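Side-chain contacts in KauB (Pseudomonas aeruginosa PAO1, PDB 6B4R), which probably oxidises a broad range of aminoaldehydes, including 4-guanidinobutyraldehyde, to the corresponding acids as an NAD(P)+-dependent aldehyde dehydrogenase: residues 38-41 against 46-49; 289-294 against 323-328; 93-98 against 127-132; 61-66 against 235-240. One frame throughout, in Å; residues are numbered along the deposited sequence.

Interaction 1 (38-41 against 46-49). With K (potassium ion), chain G.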
loop_
_atom_site.group_PDB
_atom_site.type_symbol
_atom_site.label_atom_id
_atom_site.label_comp_id
_atom_site.label_asym_id
_atom_site.label_seq_id
_atom_site.Cartn_x
_atom_site.Cartn_y
_atom_site.Cartn_z
ATOM N N ASP A 38 -0.075 32.994 -36.525
ATOM C CA ASP A 38 -0.955 32.285 -37.446
ATOM C C ASP A 38 -0.881 30.775 -37.254
ATOM O O ASP A 38 0.163 30.159 -37.466
ATOM C CB ASP A 38 -0.634 32.649 -38.898
ATOM C CG ASP A 38 -0.909 34.107 -39.208
ATOM O OD1 ASP A 38 -1.738 34.724 -38.505
ATOM O OD2 ASP A 38 -0.296 34.638 -40.159
ATOM N N CYS A 39 -2.000 30.186 -36.850
ATOM C CA CYS A 39 -2.096 28.742 -36.710
ATOM C C CYS A 39 -2.408 28.125 -38.070
ATOM O O CYS A 39 -3.503 28.300 -38.600
ATOM C CB CYS A 39 -3.186 28.384 -35.698
ATOM S SG CYS A 39 -3.229 26.646 -35.214
ATOM N N LEU A 40 -1.439 27.415 -38.639
ATOM C CA LEU A 40 -1.611 26.809 -39.957
ATOM C C LEU A 40 -1.764 25.293 -39.861
ATOM O O LEU A 40 -1.395 24.684 -38.860
ATOM C CB LEU A 40 -0.441 27.166 -40.873
ATOM C CG LEU A 40 -0.157 28.660 -41.052
ATOM C CD1 LEU A 40 0.935 28.873 -42.084
ATOM C CD2 LEU A 40 -1.421 29.412 -41.440
ATOM N N SER A 41 -2.306 24.690 -40.913
ATOM C CA SER A 41 -2.566 23.257 -40.919
ATOM C C SER A 41 -1.599 22.518 -41.832
ATOM O O SER A 41 -1.389 22.920 -42.969
ATOM C CB SER A 41 -4.000 22.981 -41.372
ATOM O OG SER A 41 -4.232 21.587 -41.494
ATOM N N ARG A 46 -3.469 25.364 -45.068
ATOM C CA ARG A 46 -4.541 26.336 -44.875
ATOM C C ARG A 46 -4.409 27.104 -43.563
ATOM O O ARG A 46 -3.807 26.624 -42.602
ATOM C CB ARG A 46 -5.904 25.644 -44.921
ATOM C CG ARG A 46 -6.237 24.865 -43.660
ATOM C CD ARG A 46 -7.628 24.261 -43.725
ATOM N NE ARG A 46 -7.716 23.185 -44.707
ATOM C CZ ARG A 46 -8.805 22.454 -44.910
ATOM N NH1 ARG A 46 -9.900 22.685 -44.197
ATOM N NH2 ARG A 46 -8.800 21.491 -45.824
ATOM N N PHE A 47 -4.976 28.305 -43.536
ATOM C CA PHE A 47 -5.039 29.100 -42.320
ATOM C C PHE A 47 -6.172 28.592 -41.438
ATOM O O PHE A 47 -7.259 28.291 -41.931
ATOM C CB PHE A 47 -5.261 30.574 -42.668
ATOM C CG PHE A 47 -5.543 31.445 -41.478
ATOM C CD1 PHE A 47 -4.511 31.904 -40.678
ATOM C CD2 PHE A 47 -6.842 31.815 -41.166
ATOM C CE1 PHE A 47 -4.766 32.708 -39.588
ATOM C CE2 PHE A 47 -7.105 32.619 -40.074
ATOM C CZ PHE A 47 -6.065 33.068 -39.286
ATOM N N LEU A 48 -5.918 28.495 -40.137
ATOM C CA LEU A 48 -6.925 27.991 -39.208
ATOM C C LEU A 48 -7.501 29.103 -38.333
ATOM O O LEU A 48 -8.711 29.334 -38.330
ATOM C CB LEU A 48 -6.348 26.871 -38.336
ATOM C CG LEU A 48 -5.865 25.606 -39.051
ATOM C CD1 LEU A 48 -5.153 24.678 -38.076
ATOM C CD2 LEU A 48 -7.023 24.884 -39.732
ATOM N N ALA A 49 -6.630 29.785 -37.597
ATOM C CA ALA A 49 -7.049 30.866 -36.711
ATOM C C ALA A 49 -5.856 31.690 -36.240
ATOM O O ALA A 49 -4.710 31.250 -36.330
ATOM C CB ALA A 49 -7.808 30.312 -35.510
HETATM K K K G . -0.759 24.019 -36.301
HETATM O O HOH W 1 0.202 26.396 -34.991
#

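Interaction 2 (289-294 against 323-328)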
loop_
_atom_site.group_PDB
_atom_site.type_symbol
_atom_site.label_atom_id
_atom_site.label_comp_id
_atom_site.label_asym_id
_atom_site.label_seq_id
_atom_site.Cartn_x
_atom_site.Cartn_y
_atom_site.Cartn_z
ATOM N N ALA A 289 3.342 -5.639 -35.667
ATOM C CA ALA A 289 3.562 -4.737 -34.543
ATOM C C ALA A 289 4.773 -3.842 -34.772
ATOM O O ALA A 289 4.761 -2.669 -34.399
ATOM C CB ALA A 289 3.725 -5.531 -33.256
ATOM N N ALA A 290 5.816 -4.400 -35.381
ATOM C CA ALA A 290 7.035 -3.647 -35.665
ATOM C C ALA A 290 6.763 -2.503 -36.634
ATOM O O ALA A 290 7.208 -1.375 -36.417
ATOM C CB ALA A 290 8.110 -4.567 -36.221
ATOM N N ALA A 291 6.030 -2.800 -37.702
ATOM C CA ALA A 291 5.671 -1.794 -38.691
ATOM C C ALA A 291 4.813 -0.708 -38.053
ATOM O O ALA A 291 5.029 0.480 -38.280
ATOM C CB ALA A 291 4.935 -2.438 -39.852
ATOM N N GLY A 292 3.841 -1.128 -37.247
ATOM C CA GLY A 292 2.968 -0.198 -36.556
ATOM C C GLY A 292 3.704 0.628 -35.518
ATOM O O GLY A 292 3.307 1.752 -35.216
ATOM N N ALA A 293 4.789 0.079 -34.980
ATOM C CA ALA A 293 5.557 0.763 -33.943
ATOM C C ALA A 293 6.323 1.971 -34.475
ATOM O O ALA A 293 6.846 2.766 -33.696
ATOM C CB ALA A 293 6.509 -0.206 -33.257
ATOM N N ILE A 294 6.389 2.109 -35.796
ATOM C CA ILE A 294 7.129 3.211 -36.406
ATOM C C ILE A 294 6.256 4.054 -37.339
ATOM O O ILE A 294 6.582 5.203 -37.635
ATOM C CB ILE A 294 8.376 2.702 -37.169
ATOM C CG1 ILE A 294 9.349 3.850 -37.456
ATOM C CG2 ILE A 294 7.970 1.987 -38.450
ATOM C CD1 ILE A 294 9.816 4.587 -36.215
ATOM N N ILE A 323 8.568 -5.381 -44.107
ATOM C CA ILE A 323 8.431 -4.552 -45.296
ATOM C C ILE A 323 7.026 -4.666 -45.878
ATOM O O ILE A 323 6.420 -3.665 -46.260
ATOM C CB ILE A 323 9.472 -4.928 -46.368
ATOM C CG1 ILE A 323 10.889 -4.668 -45.847
ATOM C CG2 ILE A 323 9.229 -4.146 -47.646
ATOM C CD1 ILE A 323 11.984 -5.125 -46.788
ATOM N N GLU A 324 6.506 -5.888 -45.928
ATOM C CA GLU A 324 5.161 -6.128 -46.436
ATOM C C GLU A 324 4.110 -5.461 -45.551
ATOM O O GLU A 324 3.178 -4.823 -46.047
ATOM C CB GLU A 324 4.888 -7.630 -46.536
ATOM C CG GLU A 324 3.491 -7.977 -47.037
ATOM C CD GLU A 324 3.258 -7.554 -48.480
ATOM O OE1 GLU A 324 4.236 -7.506 -49.259
ATOM O OE2 GLU A 324 2.095 -7.267 -48.838
ATOM N N ALA A 325 4.275 -5.602 -44.240
ATOM C CA ALA A 325 3.328 -5.043 -43.281
ATOM C C ALA A 325 3.320 -3.518 -43.304
ATOM O O ALA A 325 2.323 -2.893 -42.939
ATOM C CB ALA A 325 3.629 -5.551 -41.877
ATOM N N LEU A 326 4.429 -2.925 -43.735
ATOM C CA LEU A 326 4.549 -1.471 -43.763
ATOM C C LEU A 326 3.710 -0.870 -44.886
ATOM O O LEU A 326 3.302 0.288 -44.815
ATOM C CB LEU A 326 6.011 -1.048 -43.919
ATOM C CG LEU A 326 6.278 0.432 -43.636
ATOM C CD1 LEU A 326 6.155 0.726 -42.146
ATOM C CD2 LEU A 326 7.633 0.865 -44.169
ATOM N N LYS A 327 3.452 -1.669 -45.916
ATOM C CA LYS A 327 2.660 -1.226 -47.059
ATOM C C LYS A 327 1.239 -0.838 -46.656
ATOM O O LYS A 327 0.614 0.009 -47.291
ATOM C CB LYS A 327 2.610 -2.318 -48.128
ATOM C CG LYS A 327 3.963 -2.687 -48.715
ATOM C CD LYS A 327 3.816 -3.768 -49.772
ATOM C CE LYS A 327 5.152 -4.111 -50.402
ATOM N NZ LYS A 327 5.002 -5.147 -51.458
ATOM N N GLY A 328 0.733 -1.463 -45.598
ATOM C CA GLY A 328 -0.600 -1.170 -45.106
ATOM C C GLY A 328 -0.714 0.225 -44.519
ATOM O O GLY A 328 -1.815 0.741 -44.335
#

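Interaction 3 (93-98 against 127-132)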
loop_
_atom_site.group_PDB
_atom_site.type_symbol
_atom_site.label_atom_id
_atom_site.label_comp_id
_atom_site.label_asym_id
_atom_site.label_seq_id
_atom_site.Cartn_x
_atom_site.Cartn_y
_atom_site.Cartn_z
ATOM N N LEU A 93 -17.881 15.689 -20.818
ATOM C CA LEU A 93 -17.962 16.814 -21.744
ATOM C C LEU A 93 -17.005 16.655 -22.925
ATOM O O LEU A 93 -17.315 17.073 -24.041
ATOM C CB LEU A 93 -17.711 18.140 -21.018
ATOM C CG LEU A 93 -18.886 18.689 -20.203
ATOM C CD1 LEU A 93 -18.529 20.016 -19.555
ATOM C CD2 LEU A 93 -20.123 18.841 -21.078
ATOM N N LEU A 94 -15.846 16.053 -22.677
ATOM C CA LEU A 94 -14.901 15.754 -23.750
ATOM C C LEU A 94 -15.517 14.768 -24.737
ATOM O O LEU A 94 -15.311 14.868 -25.947
ATOM C CB LEU A 94 -13.601 15.181 -23.184
ATOM C CG LEU A 94 -12.447 16.159 -22.955
ATOM C CD1 LEU A 94 -12.846 17.269 -21.997
ATOM C CD2 LEU A 94 -11.220 15.423 -22.444
ATOM N N LEU A 95 -16.271 13.811 -24.205
ATOM C CA LEU A 95 -16.942 12.815 -25.028
ATOM C C LEU A 95 -18.116 13.422 -25.793
ATOM O O LEU A 95 -18.401 13.019 -26.919
ATOM C CB LEU A 95 -17.419 11.641 -24.169
ATOM C CG LEU A 95 -16.330 10.693 -23.662
ATOM C CD1 LEU A 95 -16.936 9.540 -22.882
ATOM C CD2 LEU A 95 -15.496 10.176 -24.827
ATOM N N GLU A 96 -18.792 14.392 -25.184
ATOM C CA GLU A 96 -19.929 15.038 -25.835
ATOM C C GLU A 96 -19.475 15.988 -26.935
ATOM O O GLU A 96 -20.275 16.417 -27.766
ATOM C CB GLU A 96 -20.806 15.779 -24.820
ATOM C CG GLU A 96 -21.489 14.864 -23.814
ATOM C CD GLU A 96 -22.849 15.381 -23.379
ATOM O OE1 GLU A 96 -23.849 15.051 -24.053
ATOM O OE2 GLU A 96 -22.917 16.114 -22.368
ATOM N N ASN A 97 -18.185 16.314 -26.931
ATOM C CA ASN A 97 -17.604 17.184 -27.947
ATOM C C ASN A 97 -16.455 16.486 -28.659
ATOM O O ASN A 97 -15.517 17.128 -29.134
ATOM C CB ASN A 97 -17.124 18.495 -27.319
ATOM C CG ASN A 97 -18.267 19.335 -26.789
ATOM O OD1 ASN A 97 -18.856 20.133 -27.517
ATOM N ND2 ASN A 97 -18.593 19.156 -25.516
ATOM N N ALA A 98 -16.545 15.161 -28.731
ATOM C CA ALA A 98 -15.468 14.331 -29.261
ATOM C C ALA A 98 -15.159 14.625 -30.724
ATOM O O ALA A 98 -13.995 14.676 -31.117
ATOM C CB ALA A 98 -15.797 12.857 -29.076
ATOM N N SER A 127 -8.612 9.038 -19.374
ATOM C CA SER A 127 -7.523 9.424 -18.484
ATOM C C SER A 127 -8.004 10.376 -17.393
ATOM O O SER A 127 -7.592 10.267 -16.236
ATOM C CB SER A 127 -6.388 10.073 -19.276
ATOM O OG SER A 127 -5.350 10.493 -18.409
ATOM N N LEU A 128 -8.870 11.314 -17.768
ATOM C CA LEU A 128 -9.466 12.225 -16.799
ATOM C C LEU A 128 -10.411 11.461 -15.879
ATOM O O LEU A 128 -10.396 11.649 -14.661
ATOM C CB LEU A 128 -10.231 13.346 -17.506
ATOM C CG LEU A 128 -9.437 14.364 -18.326
ATOM C CD1 LEU A 128 -10.367 15.447 -18.853
ATOM C CD2 LEU A 128 -8.323 14.975 -17.495
ATOM N N ARG A 129 -11.229 10.598 -16.473
ATOM C CA ARG A 129 -12.196 9.809 -15.723
ATOM C C ARG A 129 -11.511 8.889 -14.714
ATOM O O ARG A 129 -11.920 8.819 -13.556
ATOM C CB ARG A 129 -13.086 8.996 -16.670
ATOM C CG ARG A 129 -14.148 8.170 -15.961
ATOM C CD ARG A 129 -15.025 7.401 -16.942
ATOM N NE ARG A 129 -15.975 8.274 -17.626
ATOM C CZ ARG A 129 -15.848 8.681 -18.883
ATOM N NH1 ARG A 129 -14.810 8.287 -19.611
ATOM N NH2 ARG A 129 -16.764 9.478 -19.414
ATOM N N TRP A 130 -10.465 8.196 -15.159
ATOM C CA TRP A 130 -9.717 7.271 -14.309
ATOM C C TRP A 130 -9.097 7.997 -13.114
ATOM O O TRP A 130 -9.225 7.553 -11.970
ATOM C CB TRP A 130 -8.623 6.581 -15.128
ATOM C CG TRP A 130 -8.025 5.360 -14.488
ATOM C CD1 TRP A 130 -8.416 4.064 -14.673
ATOM C CD2 TRP A 130 -6.916 5.316 -13.579
ATOM N NE1 TRP A 130 -7.627 3.219 -13.931
ATOM C CE2 TRP A 130 -6.698 3.962 -13.250
ATOM C CE3 TRP A 130 -6.090 6.289 -13.005
ATOM C CZ2 TRP A 130 -5.688 3.556 -12.375
ATOM C CZ3 TRP A 130 -5.087 5.885 -12.139
ATOM C CH2 TRP A 130 -4.896 4.530 -11.830
ATOM N N SER A 131 -8.429 9.115 -13.387
ATOM C CA SER A 131 -7.797 9.912 -12.339
ATOM C C SER A 131 -8.830 10.451 -11.354
ATOM O O SER A 131 -8.543 10.611 -10.167
ATOM C CB SER A 131 -7.002 11.070 -12.944
ATOM O OG SER A 131 -6.013 10.599 -13.840
ATOM N N ALA A 132 -10.029 10.730 -11.855
ATOM C CA ALA A 132 -11.127 11.197 -11.016
ATOM C C ALA A 132 -11.614 10.084 -10.094
ATOM O O ALA A 132 -11.805 10.294 -8.897
ATOM C CB ALA A 132 -12.274 11.705 -11.881
#

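Interaction 4 (61-66 against 235-240)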
loop_
_atom_site.group_PDB
_atom_site.type_symbol
_atom_site.label_atom_id
_atom_site.label_comp_id
_atom_site.label_asym_id
_atom_site.label_seq_id
_atom_site.Cartn_x
_atom_site.Cartn_y
_atom_site.Cartn_z
ATOM N N GLN A 61 0.264 37.238 -14.813
ATOM C CA GLN A 61 -1.152 37.413 -14.511
ATOM C C GLN A 61 -1.835 36.077 -14.230
ATOM O O GLN A 61 -2.637 35.963 -13.300
ATOM C CB GLN A 61 -1.857 38.145 -15.656
ATOM C CG GLN A 61 -3.339 38.391 -15.414
ATOM C CD GLN A 61 -3.597 39.216 -14.169
ATOM O OE1 GLN A 61 -2.791 40.072 -13.798
ATOM N NE2 GLN A 61 -4.722 38.962 -13.511
ATOM N N ALA A 62 -1.511 35.068 -15.031
ATOM C CA ALA A 62 -2.093 33.740 -14.867
ATOM C C ALA A 62 -1.687 33.096 -13.541
ATOM O O ALA A 62 -2.500 32.438 -12.889
ATOM C CB ALA A 62 -1.710 32.845 -16.035
ATOM N N VAL A 63 -0.432 33.287 -13.148
ATOM C CA VAL A 63 0.063 32.740 -11.889
ATOM C C VAL A 63 -0.655 33.363 -10.694
ATOM O O VAL A 63 -1.082 32.654 -9.780
ATOM C CB VAL A 63 1.591 32.912 -11.746
ATOM C CG1 VAL A 63 2.033 32.599 -10.328
ATOM C CG2 VAL A 63 2.318 32.018 -12.741
ATOM N N LYS A 64 -0.794 34.687 -10.713
ATOM C CA LYS A 64 -1.513 35.400 -9.659
ATOM C C LYS A 64 -2.942 34.885 -9.537
ATOM O O LYS A 64 -3.433 34.638 -8.436
ATOM C CB LYS A 64 -1.519 36.908 -9.927
ATOM C CG LYS A 64 -0.174 37.586 -9.719
ATOM C CD LYS A 64 -0.258 39.082 -9.990
ATOM C CE LYS A 64 1.092 39.756 -9.787
ATOM N NZ LYS A 64 1.052 41.210 -10.112
ATOM N N VAL A 65 -3.596 34.717 -10.681
ATOM C CA VAL A 65 -4.943 34.165 -10.734
ATOM C C VAL A 65 -4.983 32.733 -10.196
ATOM O O VAL A 65 -5.828 32.396 -9.364
ATOM C CB VAL A 65 -5.495 34.197 -12.173
ATOM C CG1 VAL A 65 -6.741 33.350 -12.283
ATOM C CG2 VAL A 65 -5.774 35.634 -12.601
ATOM N N ALA A 66 -4.059 31.900 -10.666
ATOM C CA ALA A 66 -3.969 30.514 -10.213
ATOM C C ALA A 66 -3.707 30.432 -8.711
ATOM O O ALA A 66 -4.305 29.612 -8.015
ATOM C CB ALA A 66 -2.883 29.770 -10.984
ATOM N N MET A 235 8.669 32.738 -9.774
ATOM C CA MET A 235 9.010 32.446 -8.382
ATOM C C MET A 235 7.836 31.918 -7.560
ATOM O O MET A 235 8.015 31.522 -6.408
ATOM C CB MET A 235 9.591 33.688 -7.701
ATOM C CG MET A 235 10.867 34.220 -8.342
ATOM S SD MET A 235 12.272 33.101 -8.168
ATOM C CE MET A 235 12.497 33.092 -6.392
ATOM N N ASP A 236 6.640 31.912 -8.143
ATOM C CA ASP A 236 5.463 31.435 -7.420
ATOM C C ASP A 236 4.844 30.189 -8.052
ATOM O O ASP A 236 3.766 29.750 -7.648
ATOM C CB ASP A 236 4.414 32.542 -7.277
ATOM C CG ASP A 236 3.475 32.303 -6.109
ATOM O OD1 ASP A 236 3.955 31.865 -5.041
ATOM O OD2 ASP A 236 2.258 32.544 -6.259
ATOM N N VAL A 237 5.527 29.625 -9.042
ATOM C CA VAL A 237 5.128 28.343 -9.612
ATOM C C VAL A 237 5.791 27.216 -8.829
ATOM O O VAL A 237 7.018 27.122 -8.779
ATOM C CB VAL A 237 5.508 28.227 -11.101
ATOM C CG1 VAL A 237 5.310 26.798 -11.593
ATOM C CG2 VAL A 237 4.692 29.207 -11.938
ATOM N N ASP A 238 4.972 26.365 -8.217
ATOM C CA ASP A 238 5.473 25.326 -7.321
ATOM C C ASP A 238 6.025 24.110 -8.053
ATOM O O ASP A 238 6.976 23.478 -7.591
ATOM C CB ASP A 238 4.369 24.886 -6.357
ATOM C CG ASP A 238 3.928 25.998 -5.433
ATOM O OD1 ASP A 238 4.797 26.583 -4.751
ATOM O OD2 ASP A 238 2.715 26.292 -5.399
ATOM N N THR A 239 5.423 23.786 -9.192
ATOM C CA THR A 239 5.758 22.566 -9.913
ATOM C C THR A 239 5.649 22.770 -11.419
ATOM O O THR A 239 4.687 23.360 -11.910
ATOM C CB THR A 239 4.835 21.398 -9.480
ATOM O OG1 THR A 239 5.049 21.105 -8.094
ATOM C CG2 THR A 239 5.107 20.147 -10.300
ATOM N N LEU A 240 6.649 22.279 -12.145
ATOM C CA LEU A 240 6.659 22.338 -13.599
ATOM C C LEU A 240 6.719 20.921 -14.160
ATOM O O LEU A 240 7.669 20.182 -13.893
ATOM C CB LEU A 240 7.861 23.159 -14.081
ATOM C CG LEU A 240 8.068 23.458 -15.572
ATOM C CD1 LEU A 240 8.797 22.329 -16.292
ATOM C CD2 LEU A 240 6.745 23.756 -16.255
#

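Interaction 1 (38-41 against 46-49)
C39 and L48 meet first through the backbone, where L48 N donates to C39 O over 2.9 Å. Two further backbone bonds tie the hairpin together, C39 N to A49 O and S41 N to R46 O. C39 thus faces both L48 and A49, and the helix-like backbone of L48 (phi -108°, psi -58°) is consistent with a classic beta bulge. L40 and F47 form a non-hydrogen-bonded antiparallel pair, with CA atoms 4.8 Å apart.

Apolar contacts occupy the two sides. L40 CD2 comes to the edge of the F47 ring, 4.0 Å from CD1, while L48 reaches across the other way, its CD1 lying 4.0 Å from C39 SG and its CD2 3.9 Å from S41 CB. CG of R46 rests against S41 CB before the guanidinium leaves for a salt bridge with D44.

Among the polar groups, the D38 carboxylate stands almost perpendicular to the F47 ring, with planes 86° apart, and OD1 lies at the ring edge, 3.8 Å from CE1. That same oxygen is salt-bridged to K50.

Metal binding completes the account. L40 O ligates the potassium ion at 2.7 Å, alongside a water and the backbone oxygens of D108 and K195. A bulged hairpin that lends a main-chain carbonyl to an alkali cation within the subunit recalls the monovalent-cation site known from other aldehyde dehydrogenases.

Interaction 2 (289-294 against 323-328)
L326 packs on A291 and I294 and illustrates how one leucine fills the angle beside a close meeting of helices. Its CB stands 4.4 Å from A291 CB, near the place where the two backbones converge, for the CA atoms of A291 and L326 are 5.2 Å apart. From CB the chain leaves with CG anti to the backbone N (chi1 -167°), which carries the branch point along the flank of helix 283-295, 4.9 Å from A291 CB. At the tip the two methyls part company. CD1 lies near A291, 4.0 Å from its O and 4.1 Å from its CB, and also touches I294 CG2 at 4.3 Å. CD2 stays farther from A291, 6.1 Å from its CB. The leucine as a whole also packs on P385 and I387 of strand 382-389 and on A369 of strand 366-369, so it bridges the helix pair and the sheet.

Beside it, A325 and A291 meet methyl to methyl, their CB atoms 3.9 Å apart. A291 CB also sits against the backbone N of L326, which sets this methyl against the backbone at A325 and L326. The small alanine side chains are consistent with so near an approach. With methyls doing most of the touching, the helices meet at this point by shape and dispersion, without a polar bond between the two segments.

Interaction 3 (93-98 against 127-132)
L94 and L128 touch through single methyls, CD2 of L94 lying 3.7 Å from CD1 of L128, with the two side chains crossing at about a right angle. Alongside, L95 meets R129: its CD1 comes to the edge of the guanidinium, near the plane, 3.5 Å from NH2 and 4.1 Å from NH1. The apolar pair is buried, while L95 lies at the surface. Since the CA atoms of L94 and L128 stand 9.5 Å apart, side-chain length spans the gap between the helices.

What holds these groups lies one layer out. The R129 chain is extended at first and then bends at chi3 (-75°), which swings the guanidinium across L95, and its NH2 is salt-bridged to D92, three residues before L95 on helix 80-96. The charge is therefore anchored on the same helix that it packs against. F90 also packs on L128.

Further out, N97, between helices 80-96 and 98-109, bonds through ND2 to L93 O (2.9 Å, 171° at the hydrogen). On helix 113-133, W130 turns off to another interface, where a basic side chain of a neighbouring subunit makes a cation-pi contact with it. Helices 80-96 and 113-133, running in roughly opposite senses, thus pack through a buried leucine pair, and L94 and L128 both also touch C175 of helix 170-183, which makes the contact part of the helical layer of the aldehyde dehydrogenase fold.

Interaction 4 (61-66 against 235-240)
V63 directs both its methyls at the loop 235-238, and each finds its own neighbour. CG2 meets CG2 of V237 at 3.8 Å, and the two valines cross at about a right angle, so that one branch touches one branch. Both have CG1 anti to the backbone N (V63 chi1 168°), which sets CG2 beside the N in each and brings those matching branches together. CG1 of V63 lies 3.9 Å from CB of D236, and these two side chains cross obliquely. From there the aspartate leads on past the valine, with OD2 4.1 Å from V63 CG1, so the methyl skirts the carboxylate as well as its methylene. The CA atoms of V63 and V237 are 7.1 Å apart, a distance at which branched beta carbons can engage directly.

The surroundings explain why the loop lies where it does. R67, one turn further along helix 56-72, is salt-bridged through NE to D236 OD2 and through NH2 to D238 OD2, pinning the loop to the helix. V63 packs on I189 of strand 187-191 and V237 on A162 of strand 149-164, so both valines belong to the layer between the helix and the sheet that holds those strands.

The division of labour follows. The methyls bury apolar surface without directional demands, beside a carboxylate, that of D236, whose charge is balanced by R67 of the same helix as V63.

How the interactions relate
All four contacts belong to one aldehyde dehydrogenase fold, and none touches another. Interactions 1, 3 and 4 are grouped in the first half of the chain, their centres 25 to 30 Å apart, while the centres of interactions 2 and 4 are about 44 Å apart, on opposite sides of the chain's centre. Strand 47-52 leads directly into helix 56-72, and helix 80-96 comes next, so interactions 1, 4 and 3 involve consecutive elements; interaction 3 is nested inside the loop that interaction 4 closes. Interactions 4 and 2 each lie against a different main sheet, the former against strands 149-164 and 187-191, whereas interaction 1 lies in a separate hairpin and interaction 3 joins two helices.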